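Local atomic coordinates of possible substrate binding protein of ABC transporter system (Rhodopseudomonas palustris, PDB entry 3N0X), a protein that probably binds branched-chain amino acids or related ligands as the substrate-binding component of an ABC transporter. Residues 69-83 with 93-107. Residues are numbered along the deposited sequence; the frame is centred on the assembly and turned at random.
Sequences YQDDGADIAIGTSSS and AEENKKILIVEPAVA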
loop_
_atom_site.group_PDB
_atom_site.type_symbol
_atom_site.label_atom_id
_atom_site.label_comp_id
_atom_site.label_asym_id
_atom_site.label_seq_id
_atom_site.Cartn_x
_atom_site.Cartn_y
_atom_site.Cartn_z
ATOM N N TYR A 69 13.715 16.196 13.733
ATOM C CA TYR A 69 14.242 17.283 12.945
ATOM C C TYR A 69 15.059 18.290 13.746
ATOM O O TYR A 69 16.054 18.822 13.254
ATOM C CB TYR A 69 13.099 18.016 12.272
ATOM C CG TYR A 69 12.371 17.260 11.165
ATOM C CD1 TYR A 69 13.060 16.455 10.228
ATOM C CD2 TYR A 69 10.995 17.412 11.002
ATOM C CE1 TYR A 69 12.357 15.820 9.205
ATOM C CE2 TYR A 69 10.306 16.799 10.009
ATOM C CZ TYR A 69 10.971 16.000 9.102
ATOM O OH TYR A 69 10.250 15.392 8.107
ATOM N N GLN A 70 14.604 18.580 14.954
ATOM C CA GLN A 70 15.183 19.675 15.745
ATOM C C GLN A 70 16.270 19.334 16.764
ATOM O O GLN A 70 17.116 20.178 17.048
ATOM C CB GLN A 70 14.095 20.326 16.589
ATOM C CG GLN A 70 13.079 21.081 15.721
ATOM C CD GLN A 70 11.803 21.438 16.449
ATOM O OE1 GLN A 70 11.725 21.339 17.669
ATOM N NE2 GLN A 70 10.791 21.852 15.697
ATOM N N ASP A 71 16.166 18.178 17.408
ATOM C CA ASP A 71 17.146 17.742 18.402
ATOM C C ASP A 71 18.133 16.761 17.768
ATOM O O ASP A 71 19.352 16.867 17.963
ATOM C CB ASP A 71 16.479 17.045 19.588
ATOM C CG ASP A 71 15.678 17.996 20.448
ATOM O OD1 ASP A 71 14.987 18.878 19.882
ATOM O OD2 ASP A 71 15.751 17.879 21.691
ATOM N N ASP A 72 17.609 15.802 17.008
ATOM C CA ASP A 72 18.465 14.788 16.386
ATOM C C ASP A 72 19.110 15.295 15.117
ATOM O O ASP A 72 20.011 14.655 14.594
ATOM C CB ASP A 72 17.655 13.517 16.101
ATOM C CG ASP A 72 17.067 12.902 17.354
ATOM O OD1 ASP A 72 17.823 12.751 18.321
ATOM O OD2 ASP A 72 15.863 12.582 17.409
ATOM N N GLY A 73 18.637 16.409 14.576
ATOM C CA GLY A 73 19.201 16.951 13.346
ATOM C C GLY A 73 18.983 16.045 12.130
ATOM O O GLY A 73 19.776 16.078 11.170
ATOM N N ALA A 74 17.903 15.262 12.137
ATOM C CA ALA A 74 17.617 14.417 10.970
ATOM C C ALA A 74 17.521 15.232 9.691
ATOM O O ALA A 74 16.923 16.321 9.654
ATOM C CB ALA A 74 16.327 13.621 11.209
ATOM N N ASP A 75 18.140 14.732 8.627
ATOM C CA ASP A 75 18.095 15.379 7.338
ATOM C C ASP A 75 16.774 15.131 6.617
ATOM O O ASP A 75 16.378 15.909 5.756
ATOM C CB ASP A 75 19.277 14.899 6.485
ATOM C CG ASP A 75 20.637 15.233 7.146
ATOM O OD1 ASP A 75 20.815 16.407 7.546
ATOM O OD2 ASP A 75 21.497 14.339 7.305
ATOM N N ILE A 76 16.127 14.019 6.948
ATOM C CA ILE A 76 14.933 13.563 6.265
ATOM C C ILE A 76 14.290 12.534 7.183
ATOM O O ILE A 76 14.960 11.946 8.036
ATOM C CB ILE A 76 15.308 12.982 4.867
ATOM C CG1 ILE A 76 14.057 12.722 4.017
ATOM C CG2 ILE A 76 16.180 11.749 4.996
ATOM C CD1 ILE A 76 14.346 12.680 2.507
ATOM N N ALA A 77 12.971 12.396 7.086
ATOM C CA ALA A 77 12.263 11.417 7.895
ATOM C C ALA A 77 11.389 10.555 7.019
ATOM O O ALA A 77 10.976 10.961 5.924
ATOM C CB ALA A 77 11.388 12.126 8.957
ATOM N N ILE A 78 11.127 9.355 7.531
ATOM C CA ILE A 78 10.210 8.382 6.933
ATOM C C ILE A 78 9.222 7.993 7.998
ATOM O O ILE A 78 9.625 7.736 9.120
ATOM C CB ILE A 78 10.986 7.105 6.488
ATOM C CG1 ILE A 78 12.088 7.442 5.477
ATOM C CG2 ILE A 78 10.030 6.033 5.912
ATOM C CD1 ILE A 78 13.143 6.294 5.297
ATOM N N GLY A 79 7.919 7.998 7.692
ATOM C CA GLY A 79 6.919 7.561 8.659
ATOM C C GLY A 79 5.520 7.671 8.094
ATOM O O GLY A 79 5.342 8.187 6.970
ATOM N N THR A 80 4.501 7.161 8.772
ATOM C CA THR A 80 4.572 6.320 9.960
ATOM C C THR A 80 3.520 5.234 9.758
ATOM O O THR A 80 2.894 5.159 8.678
ATOM C CB THR A 80 4.348 7.137 11.271
ATOM O OG1 THR A 80 4.471 6.260 12.401
ATOM C CG2 THR A 80 3.024 7.825 11.291
ATOM N N SER A 81 3.349 4.354 10.747
ATOM C CA SER A 81 2.550 3.157 10.529
ATOM C C SER A 81 1.064 3.469 10.396
ATOM O O SER A 81 0.349 2.862 9.605
ATOM C CB SER A 81 2.771 2.145 11.649
ATOM O OG SER A 81 4.145 2.047 12.005
ATOM N N SER A 82 0.593 4.402 11.210
ATOM C CA SER A 82 -0.822 4.802 11.262
ATOM C C SER A 82 -1.094 6.005 10.380
ATOM O O SER A 82 -0.372 6.989 10.495
ATOM C CB SER A 82 -1.187 5.165 12.711
ATOM O OG SER A 82 -2.341 5.973 12.785
ATOM N N SER A 83 -2.100 5.923 9.502
ATOM C CA SER A 83 -2.489 7.088 8.694
ATOM C C SER A 83 -2.895 8.292 9.520
ATOM O O SER A 83 -2.576 9.436 9.144
ATOM C CB SER A 83 -3.631 6.783 7.743
ATOM O OG SER A 83 -3.205 5.951 6.690
ATOM N N ALA A 93 6.512 18.641 9.097
ATOM C CA ALA A 93 7.473 18.713 8.015
ATOM C C ALA A 93 7.563 20.124 7.446
ATOM O O ALA A 93 8.650 20.667 7.272
ATOM C CB ALA A 93 7.121 17.696 6.901
ATOM N N GLU A 94 6.405 20.742 7.207
ATOM C CA GLU A 94 6.374 22.094 6.682
ATOM C C GLU A 94 6.978 23.080 7.683
ATOM O O GLU A 94 7.744 23.964 7.287
ATOM C CB GLU A 94 4.944 22.519 6.293
ATOM C CG GLU A 94 4.860 23.951 5.764
ATOM C CD GLU A 94 3.452 24.356 5.302
ATOM O OE1 GLU A 94 2.827 23.607 4.542
ATOM O OE2 GLU A 94 2.997 25.458 5.659
ATOM N N GLU A 95 6.633 22.956 8.968
ATOM C CA GLU A 95 7.147 23.886 9.994
ATOM C C GLU A 95 8.673 23.881 10.072
ATOM O O GLU A 95 9.295 24.915 10.223
ATOM C CB GLU A 95 6.527 23.575 11.368
ATOM C CG GLU A 95 7.064 24.426 12.538
ATOM N N ASN A 96 9.257 22.682 9.975
ATOM C CA ASN A 96 10.699 22.502 10.040
ATOM C C ASN A 96 11.438 22.580 8.709
ATOM O O ASN A 96 12.658 22.514 8.696
ATOM C CB ASN A 96 10.972 21.170 10.716
ATOM C CG ASN A 96 10.618 21.223 12.176
ATOM O OD1 ASN A 96 11.389 21.770 12.970
ATOM N ND2 ASN A 96 9.421 20.745 12.535
ATOM N N LYS A 97 10.682 22.728 7.612
ATOM C CA LYS A 97 11.231 22.779 6.252
ATOM C C LYS A 97 12.140 21.582 5.984
ATOM O O LYS A 97 13.251 21.717 5.510
ATOM C CB LYS A 97 11.935 24.105 5.958
ATOM C CG LYS A 97 11.009 25.309 5.984
ATOM C CD LYS A 97 11.733 26.582 5.602
ATOM C CE LYS A 97 10.796 27.798 5.608
ATOM N NZ LYS A 97 11.554 29.008 5.164
ATOM N N LYS A 98 11.604 20.402 6.295
ATOM C CA LYS A 98 12.287 19.139 6.068
ATOM C C LYS A 98 11.300 18.143 5.442
ATOM O O LYS A 98 10.096 18.205 5.669
ATOM C CB LYS A 98 12.932 18.624 7.368
ATOM C CG LYS A 98 14.206 19.395 7.775
ATOM C CD LYS A 98 14.966 18.705 8.902
ATOM C CE LYS A 98 16.300 19.389 9.259
ATOM N NZ LYS A 98 16.909 18.925 10.544
ATOM N N ILE A 99 11.825 17.238 4.631
ATOM C CA ILE A 99 10.999 16.271 3.937
ATOM C C ILE A 99 10.545 15.150 4.872
ATOM O O ILE A 99 11.309 14.668 5.715
ATOM C CB ILE A 99 11.756 15.715 2.724
ATOM C CG1 ILE A 99 11.840 16.815 1.636
ATOM C CG2 ILE A 99 11.068 14.451 2.174
ATOM C CD1 ILE A 99 12.882 16.507 0.620
ATOM N N LEU A 100 9.311 14.713 4.663
ATOM C CA LEU A 100 8.777 13.491 5.244
ATOM C C LEU A 100 8.372 12.584 4.082
ATOM O O LEU A 100 7.549 12.971 3.248
ATOM C CB LEU A 100 7.578 13.799 6.113
ATOM C CG LEU A 100 6.850 12.569 6.689
ATOM C CD1 LEU A 100 7.721 11.731 7.625
ATOM C CD2 LEU A 100 5.575 12.995 7.398
ATOM N N ILE A 101 8.962 11.393 4.031
ATOM C CA ILE A 101 8.587 10.365 3.060
ATOM C C ILE A 101 7.600 9.470 3.785
ATOM O O ILE A 101 7.918 8.828 4.798
ATOM C CB ILE A 101 9.790 9.523 2.567
ATOM C CG1 ILE A 101 10.755 10.407 1.734
ATOM C CG2 ILE A 101 9.269 8.330 1.754
ATOM C CD1 ILE A 101 12.109 9.728 1.473
ATOM N N VAL A 102 6.374 9.455 3.299
ATOM C CA VAL A 102 5.308 8.727 3.970
ATOM C C VAL A 102 5.358 7.261 3.561
ATOM O O VAL A 102 5.305 6.922 2.368
ATOM C CB VAL A 102 3.928 9.357 3.726
ATOM C CG1 VAL A 102 2.812 8.466 4.392
ATOM C CG2 VAL A 102 3.932 10.817 4.280
ATOM N N GLU A 103 5.445 6.418 4.592
ATOM C CA GLU A 103 5.605 4.972 4.441
ATOM C C GLU A 103 5.387 4.362 5.806
ATOM O O GLU A 103 6.124 4.693 6.730
ATOM C CB GLU A 103 7.054 4.663 3.981
ATOM C CG GLU A 103 7.369 3.188 3.912
ATOM C CD GLU A 103 6.533 2.440 2.904
ATOM O OE1 GLU A 103 6.484 2.850 1.700
ATOM O OE2 GLU A 103 5.986 1.382 3.323
ATOM N N PRO A 104 4.436 3.428 5.936
ATOM C CA PRO A 104 3.509 2.843 4.951
ATOM C C PRO A 104 2.146 3.491 4.774
ATOM O O PRO A 104 1.405 3.041 3.908
ATOM C CB PRO A 104 3.268 1.439 5.508
ATOM C CG PRO A 104 3.335 1.642 6.977
ATOM C CD PRO A 104 4.457 2.664 7.192
ATOM N N ALA A 105 1.839 4.516 5.560
ATOM C CA ALA A 105 0.456 5.063 5.633
ATOM C C ALA A 105 -0.166 5.289 4.262
ATOM O O ALA A 105 0.406 6.013 3.433
ATOM C CB ALA A 105 0.421 6.331 6.442
ATOM N N VAL A 106 -1.376 4.763 4.075
ATOM C CA VAL A 106 -2.064 4.738 2.783
ATOM C C VAL A 106 -3.097 5.855 2.547
ATOM O O VAL A 106 -3.561 6.011 1.438
ATOM C CB VAL A 106 -2.828 3.382 2.574
ATOM C CG1 VAL A 106 -1.871 2.202 2.668
ATOM C CG2 VAL A 106 -3.995 3.241 3.587
ATOM N N ALA A 107 -3.476 6.618 3.562
ATOM C CA ALA A 107 -4.620 7.527 3.430
ATOM C C ALA A 107 -4.482 8.457 2.242
ATOM O O ALA A 107 -3.457 9.121 2.080
ATOM C CB ALA A 107 -4.823 8.331 4.700
HETATM O O HOH W 1 14.648 17.402 4.011
#
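Tyr69 lays one ring face over the Lys98 side chain: Lys98 CB lies 3.6 Å from the ring centroid, 21° off the normal, a CH-pi contact. With its chain extended beyond CG (chi2 -169°), Lys98 runs past the ring to the end of helix 58-70, where NZ donates to Tyr69 O, in the carbonyl plane, and to Ala74 O in the following loop, both at 2.8 Å. At the far end of the ring, Tyr69 OH donates to Ile99 O at 2.7 Å from above the carbonyl plane, while Ala77 N reaches the same oxygen from the opposite face. A phenylalanine here would probably keep the CH-pi contact but leave Ile99 O without its hydroxyl donor. Next along the helix, Gln70, in the conformer given, donates through NE2 to a lone pair of Asn96 OD1, nearly straight (167°). Parallel pairing follows, Ile101 N to Ala77 O at 2.8 Å and Gly79 N to Ile101 O, closing the beta-alpha-beta unit 76-79, 83-96, 100-102 of a periplasmic-binding-protein lobe. Ile76 CD1 packs on Ile99 CG2 at 3.7 Å and also touches Ile101, on the face covered by helices 283-302 and 307-314. Two carbonyls gripping one ammonium, and two donors on Ile99 O, imply that polar bonds as well as apolar contact tie the helix-to-strand turn to the neighbouring strand.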